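Local coordinates for protein 6-aminohexanoate-cyclic-dimer hydrolase (Arthrobacter sp., PDB 3A2Q) that hydrolyses the 6-aminohexanoate cyclic dimer, a by-product of nylon-6 manufacture, to the linear dimer in nylon oligomer degradation, at residues G135-P140 / R145-S150; T128-A133 / E398-K403; P178-G183 / P387-Q392; L71-V76 / I82-I87; A174-A179 / G186-R191. The protein carries 1 engineered substitution. One frame throughout, in Å; residues are numbered along the deposited sequence.

How the contacts relate
All five contacts lie within one amidase fold built round a mixed sheet. Along the chain contact 4 comes first, on strand 68-72 and the loop after it. Contact 1 follows, and the long-range contact 2 starts just before it. Contacts 5 and 3 share P178 and A179 on helix 176-182. Contacts 1 and 2 touch, their centres about 10 Å apart, whereas contacts 3 and 4 lie on opposite sides of the chain's centre, their centres about 23 Å apart. The salt bridge from R391 to E398 joins contacts 3 and 2. Contacts 4, 1 and 5 hold K72, S150 and position 174, probably the amidase catalytic triad, and so bring the three catalytic positions together beside the bound substrate.

Contact 1. Residues G135-P140 / R145-S150; sequences GATRNP and RSVGGS. With ACA (6-aminohexanoic acid), chain B.
Two carbonyl oxygens share the side-chain nitrogen of N139. ND2 donates to S146 O at 2.9 Å with an N-H...O angle of 166°, and also to V181 O of helix 176-182. S146 O lies in the amide plane, where an N-H points, while OD1 accepts from the backbone of W141. CG stands anti to the backbone N (chi1 -157°), which swings the amide across to S146 while the main-chain N of the same residue bonds R145 O at 3.1 Å. Asparagine suits the place because its short, flat amide donates and accepts at once.

V147 fills the space beside these bonds. Its CG1 presses on the R138-N139 peptide, 3.3 Å from N139 N, and its CG2 meets T137 CG2 at 3.8 Å, the two branched side chains crossing at about a right angle. T137 turns OG1 to N43 and N119 instead. A water joins the backbones, donating to T137 O at 2.8 Å and accepting from V147 N.

This is the Gly/Ser-rich signature loop of the amidase family. S146 OG accepts from G148 N at 2.9 Å, forming an ST turn, and also bonds T128. G148 has positive phi, which glycine adopts easily. The peptide before S150 is cis, as in the Ser-cisSer-Lys triad of the family. S150, by similarity a charge-relay residue, bonds K72 NZ through OG and accepts at 2.8 Å from N of the chain B 6-aminohexanoate unit, an amide nitrogen of the cyclic substrate.

Contact 2. Residues T128-A133 / E398-K403; sequences TTEPEA and ELMLAK
A buried van der Waals contact with one water bridge joins T128 and E130 to L399 and M400, in two loops far apart in sequence: one leads from strand 113-118 toward helix 152-159, the other from strand 383-387 toward helix 416-422. No direct hydrogen bond crosses it.

M400 carries most of the packing. Bends at chi2 (-57°) and chi3 (-83°) fold its chain back over E130, so that the two side chains run past each other in opposite directions. CG lies 3.6 Å from E130 OE1, the thioether sulfur SD lies 4.0 Å from T128 CG2, and the terminal CE reaches 3.2 Å from E130 O. An unbranched, flexible methionine suits this role, since it can follow the surface of a neighbouring loop. T128 CG2 also rests on L399 CB at 4.1 Å.

The carboxylate of E130 is held by polar partners. T128 OG1 donates to E130 OE2 at 2.6 Å, meeting the oxygen on its anti side and 29° out of the carboxylate plane. A water donates to the same OE2 at 2.7 Å and accepts from L399 N at 3.0 Å, tying the loops together. Glutamate suits the place because OE2 thus serves both loops, while OE1 takes a backbone N-H of the second loop, that of G397.

Outside the pair, T129 forms backbone bonds with T137 and P131 packs on N119. On the far loop, L399 leans on S418 and M421 of helix 416-422.

Contact 3. Residues P178-G183 / P387-Q392; sequences PASVCG and PTVTRQ
Van der Waals contact alone joins S180 to T388 and V389 across the two segments, with no hydrogen bond between them. S180 CB meets T388 CB at 3.7 Å and T388 CG2 at the same distance, while S180 OG touches V389 CG2 at 3.7 Å. Serine is small enough to let the helix come close to the loop here, and the beta-branched T388 and V389 offer compact, stiff surfaces to meet it.

The polar ends find partners beyond the two segments. With OG anti to the backbone N (chi1 175°), S180 accepts from G450 N, while T388 OG1 bonds S437 OG. Both hydroxyls are therefore satisfied although buried, and each links its segment to a strand of the central sheet.

Local bonds shape each segment. C182 N donates to P178 O at 2.9 Å in the last turn of the helix, and G183 ends it in a Schellman motif, its positive phi easy for a residue without a side chain. In the loop, R391 NE donates to Q392 O at 2.8 Å with an N-H...O angle of 150°, which probably helps to orient the guanidinium, whose NH2 makes a salt bridge with E398 and whose NH1 bonds G417 O.

Helix 176-182 thus lies against the loop that follows strand 383-387. V181 packs on M421 of helix 416-422, P178 and A179 lie on F215 of strand 211-216, and P387 rests on helix 275-290.

Contact 4. Residues L71-V76 / I82-I87; sequences LKDLTV and INTSSI
Next to K72, by similarity a charge-relay residue of the active site, D73 sends its carboxylate into the turn made by N83, T84 and S85. Three donors grip OD2. T84 N binds it at 2.9 Å through the syn lone pair, T84 OG1 comes in at 2.6 Å nearly along the C-O bond, and S85 N approaches at 3.0 Å from well above the carboxylate plane, 62° out of it. OD1 takes N83 ND2 at 2.9 Å, also from above the plane, with amide and carboxylate turned 78° against each other. With CG anti to the backbone N (chi1 -175°), the carboxylate is carried across to the 82-87 segment. Its two oxygens can accept many N-H and O-H groups at once, which suits it to holding a turn, and a salt bridge from OD1 to K117 would help to stabilise its negative charge.

The contact therefore ties the end of strand 68-72, in the central sheet of the amidase fold, to the loop that leads into helix 88-93. D73 is the centre of an inverse gamma turn, through which the chain leaves the strand.

S85, whose phi is positive, brings its CA to 3.1 Å from D73 O in a CA-H...O contact. L74 CD1 packs 3.8 Å from S85 OG, and the L74 side chain lies about 4 Å from the bound substrate at the nearest atoms. The K72 side chain leads the other way, its NZ bonding S150 OG, S151 OG and N169 OD1.

Contact 5. Residues A174-A179 / G186-R191; sequences AVRIPA and GLKPTR. Engineered in segment 174-179: A174 (natural residue Ser). With ACA (6-aminohexanoic acid), chain C.
A179 CB sits directly on G186, 3.4 Å from its N and 3.5 Å from its CA. The helix lies so close to the strand here that no room remains for a side chain at 186, and glycine fits. V175 CG1 packs beside it, 3.7 Å from L187 N.

The guanidinium of R176 has the aliphatic chain of K188 over one face. NH2 lies 3.5 Å from K188 CD, and CE stands above the plane toward its rim. Bends at chi3 (73°) and chi4 (63°) lay the lysine methylenes there and turn NZ aside to donate to P189 O at 2.9 Å. The two like charges stay apart, R176 NH2 and K188 NZ being separated by 5.5 Å.

Helix 176-182 and strand 185-188 follow each other closely in the amidase fold, and the nucleophile position, 174, lies just before the helix. This residue, serine in nature and probably the acyl-ester residue, is here an engineered alanine. A174 CB lies 3.1 Å from ACA O of the chain C 6-aminohexanoate unit. The substrate also bonds A171 N and A172 N, consistent with an oxyanion hole.

Second-shell partners fix these groups. D170 makes a salt bridge with R176 NH2 and accepts from V175 N, T425 O and Q452 hold R176 NH1, and K188 NZ also reaches Q433 O. F215 of strand 211-216 touches both V175 and A179.

Contact 1. Residues G135-P140 / R145-S150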
# COMPACT_ATOMS: atom_id res chain seq x y z
N GLY A 135 -17.32 -7.91 3.40
CA GLY A 135 -17.00 -9.25 2.96
C GLY A 135 -15.56 -9.30 2.49
O GLY A 135 -14.93 -8.26 2.33
N ALA A 136 -15.05 -10.50 2.26
CA ALA A 136 -13.67 -10.65 1.83
C ALA A 136 -13.39 -10.28 0.39
O ALA A 136 -14.24 -10.46 -0.49
CB ALA A 136 -13.22 -12.09 2.08
N THR A 137 -12.21 -9.73 0.15
CA THR A 137 -11.79 -9.41 -1.21
C THR A 137 -10.95 -10.64 -1.54
O THR A 137 -10.12 -11.06 -0.73
CB THR A 137 -10.90 -8.15 -1.28
OG1 THR A 137 -11.68 -7.00 -0.96
CG2 THR A 137 -10.32 -8.00 -2.69
N ARG A 138 -11.17 -11.21 -2.72
CA ARG A 138 -10.46 -12.42 -3.12
C ARG A 138 -9.38 -12.17 -4.16
O ARG A 138 -9.47 -11.24 -4.96
CB ARG A 138 -11.47 -13.45 -3.62
CG ARG A 138 -12.48 -13.85 -2.55
CD ARG A 138 -13.57 -14.77 -3.08
NE ARG A 138 -14.44 -15.27 -2.02
CZ ARG A 138 -14.14 -16.28 -1.20
NH1 ARG A 138 -12.98 -16.92 -1.33
NH2 ARG A 138 -14.99 -16.65 -0.26
N ASN A 139 -8.37 -13.03 -4.15
CA ASN A 139 -7.24 -12.91 -5.06
C ASN A 139 -7.53 -13.35 -6.49
O ASN A 139 -7.94 -14.49 -6.73
CB ASN A 139 -6.06 -13.71 -4.51
CG ASN A 139 -4.73 -13.23 -5.04
OD1 ASN A 139 -4.53 -13.11 -6.24
ND2 ASN A 139 -3.80 -12.94 -4.13
N PRO A 140 -7.31 -12.45 -7.46
CA PRO A 140 -7.54 -12.74 -8.88
C PRO A 140 -6.71 -13.93 -9.37
O PRO A 140 -7.08 -14.60 -10.34
CB PRO A 140 -7.14 -11.44 -9.58
CG PRO A 140 -7.38 -10.39 -8.52
CD PRO A 140 -6.89 -11.05 -7.27
N ARG A 145 -7.67 -17.47 -2.07
CA ARG A 145 -6.57 -16.84 -1.34
C ARG A 145 -6.80 -15.37 -1.01
O ARG A 145 -7.52 -14.66 -1.70
CB ARG A 145 -5.27 -16.93 -2.14
CG ARG A 145 -4.79 -18.32 -2.48
CD ARG A 145 -4.33 -19.11 -1.26
NE ARG A 145 -3.73 -20.37 -1.70
CZ ARG A 145 -2.43 -20.60 -1.79
NH1 ARG A 145 -1.55 -19.66 -1.47
NH2 ARG A 145 -1.99 -21.77 -2.25
N SER A 146 -6.14 -14.93 0.06
CA SER A 146 -6.21 -13.55 0.52
C SER A 146 -5.52 -12.64 -0.51
O SER A 146 -4.82 -13.12 -1.39
CB SER A 146 -5.49 -13.43 1.87
OG SER A 146 -5.26 -12.08 2.23
N VAL A 147 -5.74 -11.34 -0.38
CA VAL A 147 -5.12 -10.37 -1.28
C VAL A 147 -4.18 -9.49 -0.46
O VAL A 147 -3.69 -8.47 -0.95
CB VAL A 147 -6.18 -9.46 -1.97
CG1 VAL A 147 -6.99 -10.29 -2.96
CG2 VAL A 147 -7.09 -8.81 -0.93
N GLY A 148 -3.92 -9.90 0.77
CA GLY A 148 -3.06 -9.12 1.65
C GLY A 148 -3.89 -7.96 2.17
O GLY A 148 -5.10 -7.92 1.94
N GLY A 149 -3.26 -7.02 2.86
CA GLY A 149 -4.00 -5.88 3.38
C GLY A 149 -3.04 -4.85 3.93
O GLY A 149 -1.84 -5.12 4.01
N SER A 150 -3.54 -3.68 4.35
CA SER A 150 -4.98 -3.38 4.31
C SER A 150 -5.51 -2.85 2.98
O SER A 150 -6.72 -2.82 2.77
CB SER A 150 -5.32 -2.40 5.44
OG SER A 150 -4.51 -1.23 5.37
C ACA B . -3.31 0.21 12.48
O ACA B . -4.39 -0.38 12.42
C2 ACA B . -3.23 1.70 12.22
C3 ACA B . -4.03 2.11 11.00
C4 ACA B . -3.17 2.05 9.74
C5 ACA B . -3.90 1.41 8.58
C6 ACA B . -2.93 0.90 7.53
N ACA B . -2.87 -0.56 7.48
O HOH W 1 -8.37 -10.91 1.46

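Contact 2. Residues T128-A133 / E398-K403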
# COMPACT_ATOMS: atom_id res chain seq x y z
N THR A 128 -4.96 -8.58 5.83
CA THR A 128 -5.77 -9.34 4.89
C THR A 128 -6.97 -8.42 4.73
O THR A 128 -7.17 -7.53 5.56
CB THR A 128 -6.22 -10.71 5.42
OG1 THR A 128 -6.84 -11.42 4.34
CG2 THR A 128 -7.22 -10.57 6.56
N THR A 129 -7.75 -8.61 3.68
CA THR A 129 -8.89 -7.73 3.43
C THR A 129 -10.19 -8.53 3.47
O THR A 129 -10.75 -8.87 2.43
CB THR A 129 -8.73 -7.03 2.06
OG1 THR A 129 -7.47 -6.35 2.02
CG2 THR A 129 -9.84 -6.01 1.83
N GLU A 130 -10.65 -8.81 4.68
CA GLU A 130 -11.87 -9.58 4.90
C GLU A 130 -12.71 -8.94 6.01
O GLU A 130 -12.96 -9.54 7.06
CB GLU A 130 -11.49 -11.02 5.29
CG GLU A 130 -10.68 -11.74 4.21
CD GLU A 130 -9.96 -12.97 4.73
OE1 GLU A 130 -10.60 -13.79 5.42
OE2 GLU A 130 -8.75 -13.12 4.44
N PRO A 131 -13.16 -7.69 5.78
CA PRO A 131 -13.97 -6.97 6.76
C PRO A 131 -15.36 -7.58 6.88
O PRO A 131 -15.89 -8.11 5.90
CB PRO A 131 -14.04 -5.57 6.18
CG PRO A 131 -14.05 -5.83 4.70
CD PRO A 131 -12.98 -6.89 4.56
N GLU A 132 -15.94 -7.50 8.07
CA GLU A 132 -17.29 -8.01 8.29
C GLU A 132 -18.28 -7.16 7.50
O GLU A 132 -19.26 -7.66 6.96
CB GLU A 132 -17.65 -7.94 9.78
CG GLU A 132 -16.97 -9.00 10.64
CD GLU A 132 -17.20 -8.77 12.12
OE1 GLU A 132 -18.30 -8.32 12.50
OE2 GLU A 132 -16.27 -9.06 12.92
N ALA A 133 -17.98 -5.86 7.42
CA ALA A 133 -18.84 -4.91 6.72
C ALA A 133 -19.05 -5.14 5.23
O ALA A 133 -20.18 -5.05 4.75
CB ALA A 133 -18.33 -3.49 6.95
N GLU A 398 -8.11 -17.53 6.92
CA GLU A 398 -6.97 -17.91 7.75
C GLU A 398 -6.51 -16.86 8.77
O GLU A 398 -6.25 -17.20 9.92
CB GLU A 398 -5.80 -18.30 6.85
CG GLU A 398 -4.67 -19.00 7.56
CD GLU A 398 -3.51 -19.30 6.63
OE1 GLU A 398 -3.75 -19.74 5.49
OE2 GLU A 398 -2.35 -19.10 7.04
N LEU A 399 -6.43 -15.60 8.36
CA LEU A 399 -5.95 -14.56 9.28
C LEU A 399 -7.01 -13.89 10.16
O LEU A 399 -6.66 -13.13 11.07
CB LEU A 399 -5.17 -13.50 8.50
CG LEU A 399 -3.91 -13.99 7.76
CD1 LEU A 399 -3.08 -12.79 7.28
CD2 LEU A 399 -3.07 -14.86 8.69
N MET A 400 -8.29 -14.15 9.91
CA MET A 400 -9.35 -13.56 10.72
C MET A 400 -9.60 -14.46 11.93
O MET A 400 -10.02 -15.61 11.80
CB MET A 400 -10.63 -13.40 9.91
CG MET A 400 -10.52 -12.38 8.78
SD MET A 400 -10.04 -10.73 9.35
CE MET A 400 -11.64 -10.07 9.89
N LEU A 401 -9.33 -13.92 13.12
CA LEU A 401 -9.49 -14.67 14.36
C LEU A 401 -10.91 -14.62 14.92
O LEU A 401 -11.55 -13.56 14.93
CB LEU A 401 -8.51 -14.13 15.40
CG LEU A 401 -7.04 -14.10 14.97
CD1 LEU A 401 -6.23 -13.32 15.98
CD2 LEU A 401 -6.52 -15.52 14.83
N ALA A 402 -11.38 -15.76 15.41
CA ALA A 402 -12.72 -15.85 15.98
C ALA A 402 -12.84 -15.01 17.23
O ALA A 402 -11.95 -15.02 18.08
CB ALA A 402 -13.05 -17.30 16.30
N LYS A 403 -13.94 -14.28 17.35
CA LYS A 403 -14.19 -13.43 18.50
C LYS A 403 -13.80 -14.09 19.82
O LYS A 403 -13.50 -13.41 20.80
CB LYS A 403 -15.67 -13.01 18.51
CG LYS A 403 -16.32 -12.89 19.87
CD LYS A 403 -16.77 -14.25 20.35
CE LYS A 403 -17.48 -14.17 21.68
NZ LYS A 403 -18.01 -15.52 22.04
O HOH W 2 -6.89 -14.69 5.53

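Contact 3. Residues P178-G183 / P387-Q392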
# COMPACT_ATOMS: atom_id res chain seq x y z
N PRO A 178 -0.18 -5.99 -0.21
CA PRO A 178 -1.16 -6.34 -1.24
C PRO A 178 -0.52 -6.41 -2.63
O PRO A 178 -0.95 -7.19 -3.47
CB PRO A 178 -2.20 -5.23 -1.13
CG PRO A 178 -2.09 -4.79 0.30
CD PRO A 178 -0.61 -4.81 0.56
N ALA A 179 0.49 -5.57 -2.87
CA ALA A 179 1.18 -5.57 -4.16
C ALA A 179 1.92 -6.89 -4.34
O ALA A 179 1.85 -7.50 -5.40
CB ALA A 179 2.17 -4.39 -4.24
N SER A 180 2.63 -7.32 -3.30
CA SER A 180 3.37 -8.58 -3.36
C SER A 180 2.41 -9.75 -3.61
O SER A 180 2.62 -10.57 -4.51
CB SER A 180 4.11 -8.80 -2.04
OG SER A 180 4.76 -10.07 -2.01
N VAL A 181 1.36 -9.79 -2.81
CA VAL A 181 0.36 -10.86 -2.89
C VAL A 181 -0.45 -10.87 -4.19
O VAL A 181 -0.86 -11.94 -4.65
CB VAL A 181 -0.62 -10.75 -1.69
CG1 VAL A 181 -1.80 -11.71 -1.86
CG2 VAL A 181 0.14 -11.04 -0.41
N CYS A 182 -0.66 -9.70 -4.79
CA CYS A 182 -1.44 -9.60 -6.02
C CYS A 182 -0.65 -9.42 -7.31
O CYS A 182 -1.23 -9.24 -8.38
CB CYS A 182 -2.47 -8.47 -5.89
SG CYS A 182 -3.69 -8.78 -4.60
N GLY A 183 0.67 -9.46 -7.22
CA GLY A 183 1.49 -9.34 -8.42
C GLY A 183 1.50 -8.01 -9.14
O GLY A 183 1.48 -7.96 -10.37
N PRO A 387 12.75 -10.03 0.41
CA PRO A 387 11.38 -10.40 0.01
C PRO A 387 10.40 -9.40 0.60
O PRO A 387 10.66 -8.85 1.67
CB PRO A 387 11.21 -11.79 0.62
CG PRO A 387 12.61 -12.32 0.73
CD PRO A 387 13.41 -11.11 1.15
N THR A 388 9.29 -9.14 -0.07
CA THR A 388 8.32 -8.20 0.47
C THR A 388 7.60 -8.88 1.64
O THR A 388 7.45 -8.29 2.71
CB THR A 388 7.29 -7.76 -0.58
OG1 THR A 388 7.98 -7.19 -1.70
CG2 THR A 388 6.35 -6.70 -0.00
N VAL A 389 7.17 -10.13 1.44
CA VAL A 389 6.51 -10.88 2.50
C VAL A 389 7.37 -12.10 2.84
O VAL A 389 8.23 -12.49 2.05
CB VAL A 389 5.08 -11.32 2.11
CG1 VAL A 389 4.24 -10.08 1.81
CG2 VAL A 389 5.11 -12.25 0.90
N THR A 390 7.13 -12.71 4.00
CA THR A 390 7.96 -13.84 4.42
C THR A 390 7.32 -15.22 4.39
O THR A 390 7.95 -16.20 4.80
CB THR A 390 8.48 -13.62 5.85
OG1 THR A 390 7.42 -13.86 6.79
CG2 THR A 390 8.97 -12.19 6.02
N ARG A 391 6.09 -15.30 3.90
CA ARG A 391 5.36 -16.57 3.84
C ARG A 391 4.52 -16.69 2.58
O ARG A 391 4.34 -15.72 1.84
CB ARG A 391 4.43 -16.68 5.04
CG ARG A 391 3.45 -15.52 5.12
CD ARG A 391 2.26 -15.82 6.03
NE ARG A 391 1.45 -16.91 5.49
CZ ARG A 391 0.44 -17.47 6.15
NH1 ARG A 391 0.12 -17.05 7.37
NH2 ARG A 391 -0.25 -18.46 5.59
N GLN A 392 4.01 -17.89 2.35
CA GLN A 392 3.14 -18.15 1.22
C GLN A 392 1.85 -17.39 1.52
O GLN A 392 1.56 -17.08 2.67
CB GLN A 392 2.85 -19.65 1.12
CG GLN A 392 4.07 -20.51 0.76
CD GLN A 392 4.43 -20.43 -0.71
OE1 GLN A 392 3.57 -20.56 -1.58
NE2 GLN A 392 5.71 -20.23 -1.00

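Contact 4. Residues L71-V76 / I82-I87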
# COMPACT_ATOMS: atom_id res chain seq x y z
N LEU A 71 -9.66 4.47 -5.47
CA LEU A 71 -9.30 5.03 -4.18
C LEU A 71 -9.70 4.11 -3.03
O LEU A 71 -10.80 3.57 -3.01
CB LEU A 71 -10.02 6.37 -4.03
CG LEU A 71 -9.66 7.35 -2.92
CD1 LEU A 71 -8.29 7.94 -3.20
CD2 LEU A 71 -10.72 8.45 -2.86
N LYS A 72 -8.80 3.94 -2.07
CA LYS A 72 -9.08 3.09 -0.91
C LYS A 72 -10.09 3.84 -0.04
O LYS A 72 -10.00 5.05 0.10
CB LYS A 72 -7.80 2.85 -0.11
CG LYS A 72 -7.94 1.91 1.08
CD LYS A 72 -6.62 1.76 1.80
CE LYS A 72 -6.66 0.70 2.89
NZ LYS A 72 -5.38 0.63 3.66
N ASP A 73 -11.06 3.12 0.53
CA ASP A 73 -12.05 3.78 1.37
C ASP A 73 -11.53 3.92 2.80
O ASP A 73 -12.13 3.42 3.75
CB ASP A 73 -13.38 3.01 1.36
CG ASP A 73 -14.47 3.73 2.13
OD1 ASP A 73 -14.54 4.97 2.06
OD2 ASP A 73 -15.28 3.05 2.81
N LEU A 74 -10.40 4.61 2.92
CA LEU A 74 -9.76 4.84 4.20
C LEU A 74 -8.84 6.06 4.09
O LEU A 74 -8.17 6.25 3.07
CB LEU A 74 -8.93 3.62 4.62
CG LEU A 74 -8.36 3.62 6.03
CD1 LEU A 74 -9.49 3.45 7.05
CD2 LEU A 74 -7.36 2.48 6.17
N THR A 75 -8.82 6.88 5.14
CA THR A 75 -7.98 8.07 5.21
C THR A 75 -8.39 9.20 4.27
O THR A 75 -8.96 10.20 4.71
CB THR A 75 -6.49 7.71 4.94
OG1 THR A 75 -6.11 6.61 5.78
CG2 THR A 75 -5.58 8.91 5.26
N VAL A 76 -8.09 9.06 2.98
CA VAL A 76 -8.45 10.08 2.02
C VAL A 76 -9.90 9.88 1.65
O VAL A 76 -10.38 8.75 1.62
CB VAL A 76 -7.58 9.99 0.74
CG1 VAL A 76 -6.11 10.18 1.09
CG2 VAL A 76 -7.79 8.66 0.05
N ILE A 82 -19.81 7.98 -0.37
CA ILE A 82 -19.89 7.13 0.81
C ILE A 82 -18.50 6.89 1.39
O ILE A 82 -17.54 6.66 0.66
CB ILE A 82 -20.52 5.76 0.44
CG1 ILE A 82 -21.98 5.95 0.03
CG2 ILE A 82 -20.43 4.81 1.63
CD1 ILE A 82 -22.87 6.42 1.16
N ASN A 83 -18.40 6.95 2.72
CA ASN A 83 -17.13 6.74 3.42
C ASN A 83 -17.39 5.84 4.62
O ASN A 83 -17.95 6.28 5.62
CB ASN A 83 -16.56 8.08 3.89
CG ASN A 83 -15.22 7.93 4.58
OD1 ASN A 83 -14.92 8.65 5.53
ND2 ASN A 83 -14.40 7.01 4.09
N THR A 84 -16.98 4.58 4.53
CA THR A 84 -17.22 3.63 5.62
C THR A 84 -15.99 3.24 6.43
O THR A 84 -16.10 2.96 7.63
CB THR A 84 -17.85 2.32 5.08
OG1 THR A 84 -16.88 1.63 4.28
CG2 THR A 84 -19.08 2.62 4.24
N SER A 85 -14.82 3.21 5.78
CA SER A 85 -13.60 2.80 6.46
C SER A 85 -13.83 1.37 6.95
O SER A 85 -13.16 0.90 7.87
CB SER A 85 -13.29 3.71 7.65
OG SER A 85 -12.92 5.00 7.22
N SER A 86 -14.78 0.71 6.31
CA SER A 86 -15.17 -0.66 6.64
C SER A 86 -15.62 -0.86 8.07
O SER A 86 -15.39 -1.91 8.68
CB SER A 86 -14.04 -1.64 6.29
OG SER A 86 -13.99 -1.82 4.88
N ILE A 87 -16.27 0.17 8.62
CA ILE A 87 -16.81 0.10 9.97
C ILE A 87 -18.31 -0.18 9.78
O ILE A 87 -19.00 0.57 9.11
CB ILE A 87 -16.64 1.43 10.73
CG1 ILE A 87 -15.16 1.78 10.84
CG2 ILE A 87 -17.26 1.32 12.12
CD1 ILE A 87 -14.88 3.12 11.52

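Contact 5. Residues A174-A179 / G186-R191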
# COMPACT_ATOMS: atom_id res chain seq x y z
N ALA A 174 0.84 -2.03 4.33
CA ALA A 174 -0.47 -2.06 3.67
C ALA A 174 -0.56 -1.77 2.17
O ALA A 174 -1.61 -1.96 1.56
CB ALA A 174 -1.45 -1.16 4.42
N VAL A 175 0.51 -1.27 1.56
CA VAL A 175 0.50 -1.07 0.11
C VAL A 175 1.41 -2.15 -0.48
O VAL A 175 1.05 -2.85 -1.43
CB VAL A 175 1.02 0.32 -0.32
CG1 VAL A 175 1.51 0.29 -1.76
CG2 VAL A 175 -0.09 1.35 -0.19
N ARG A 176 2.59 -2.29 0.10
CA ARG A 176 3.56 -3.27 -0.36
C ARG A 176 3.08 -4.71 -0.24
O ARG A 176 3.30 -5.51 -1.14
CB ARG A 176 4.88 -3.09 0.39
CG ARG A 176 5.61 -1.79 0.04
CD ARG A 176 6.67 -1.47 1.10
NE ARG A 176 6.04 -1.01 2.33
CZ ARG A 176 6.61 -1.03 3.53
NH1 ARG A 176 7.85 -1.48 3.68
NH2 ARG A 176 5.95 -0.59 4.59
N ILE A 177 2.40 -5.03 0.86
CA ILE A 177 1.91 -6.40 1.05
C ILE A 177 0.89 -6.79 -0.03
O ILE A 177 1.06 -7.81 -0.70
CB ILE A 177 1.32 -6.58 2.48
CG1 ILE A 177 2.46 -6.44 3.50
CG2 ILE A 177 0.68 -7.95 2.62
CD1 ILE A 177 2.03 -6.32 4.95
N PRO A 178 -0.18 -5.99 -0.21
CA PRO A 178 -1.16 -6.34 -1.24
C PRO A 178 -0.52 -6.41 -2.63
O PRO A 178 -0.95 -7.19 -3.47
CB PRO A 178 -2.20 -5.23 -1.13
CG PRO A 178 -2.09 -4.79 0.30
CD PRO A 178 -0.61 -4.81 0.56
N ALA A 179 0.49 -5.57 -2.87
CA ALA A 179 1.18 -5.57 -4.16
C ALA A 179 1.92 -6.89 -4.34
O ALA A 179 1.85 -7.50 -5.40
CB ALA A 179 2.17 -4.39 -4.24
N GLY A 186 3.89 -1.91 -5.85
CA GLY A 186 3.35 -1.13 -4.75
C GLY A 186 4.45 -0.33 -4.09
O GLY A 186 5.43 -0.90 -3.60
N LEU A 187 4.30 0.99 -4.06
CA LEU A 187 5.31 1.84 -3.45
C LEU A 187 4.86 2.60 -2.22
O LEU A 187 3.81 3.25 -2.23
CB LEU A 187 5.85 2.85 -4.46
CG LEU A 187 6.69 3.99 -3.86
CD1 LEU A 187 8.08 3.46 -3.50
CD2 LEU A 187 6.80 5.14 -4.85
N LYS A 188 5.66 2.50 -1.15
CA LYS A 188 5.43 3.29 0.06
C LYS A 188 6.57 4.31 -0.08
O LYS A 188 7.74 3.99 0.13
CB LYS A 188 5.68 2.50 1.34
CG LYS A 188 5.47 3.36 2.59
CD LYS A 188 6.15 2.79 3.84
CE LYS A 188 7.66 2.95 3.79
NZ LYS A 188 8.08 4.39 3.78
N PRO A 189 6.24 5.55 -0.46
CA PRO A 189 7.30 6.55 -0.61
C PRO A 189 7.91 6.98 0.72
O PRO A 189 7.55 6.47 1.79
CB PRO A 189 6.60 7.71 -1.31
CG PRO A 189 5.18 7.58 -0.85
CD PRO A 189 4.93 6.10 -0.85
N THR A 190 8.85 7.90 0.63
CA THR A 190 9.50 8.45 1.81
C THR A 190 8.43 9.12 2.66
O THR A 190 7.48 9.69 2.12
CB THR A 190 10.52 9.53 1.40
OG1 THR A 190 11.56 8.91 0.63
CG2 THR A 190 11.11 10.22 2.63
N ARG A 191 8.57 9.07 3.97
CA ARG A 191 7.61 9.71 4.86
C ARG A 191 7.53 11.19 4.49
O ARG A 191 8.55 11.84 4.28
CB ARG A 191 8.08 9.56 6.32
CG ARG A 191 7.30 10.39 7.34
CD ARG A 191 7.89 10.20 8.73
NE ARG A 191 7.67 8.84 9.22
CZ ARG A 191 8.54 8.14 9.94
NH1 ARG A 191 9.72 8.66 10.25
NH2 ARG A 191 8.23 6.92 10.35
C ACA C . -1.75 -1.26 7.56
O ACA C . -0.64 -0.78 7.35
C2 ACA C . -1.90 -2.73 7.93
C3 ACA C . -1.21 -3.10 9.24
C4 ACA C . -2.08 -2.79 10.47
C5 ACA C . -1.21 -2.44 11.68
C6 ACA C . -2.02 -1.87 12.84
N ACA C . -2.17 -0.42 12.76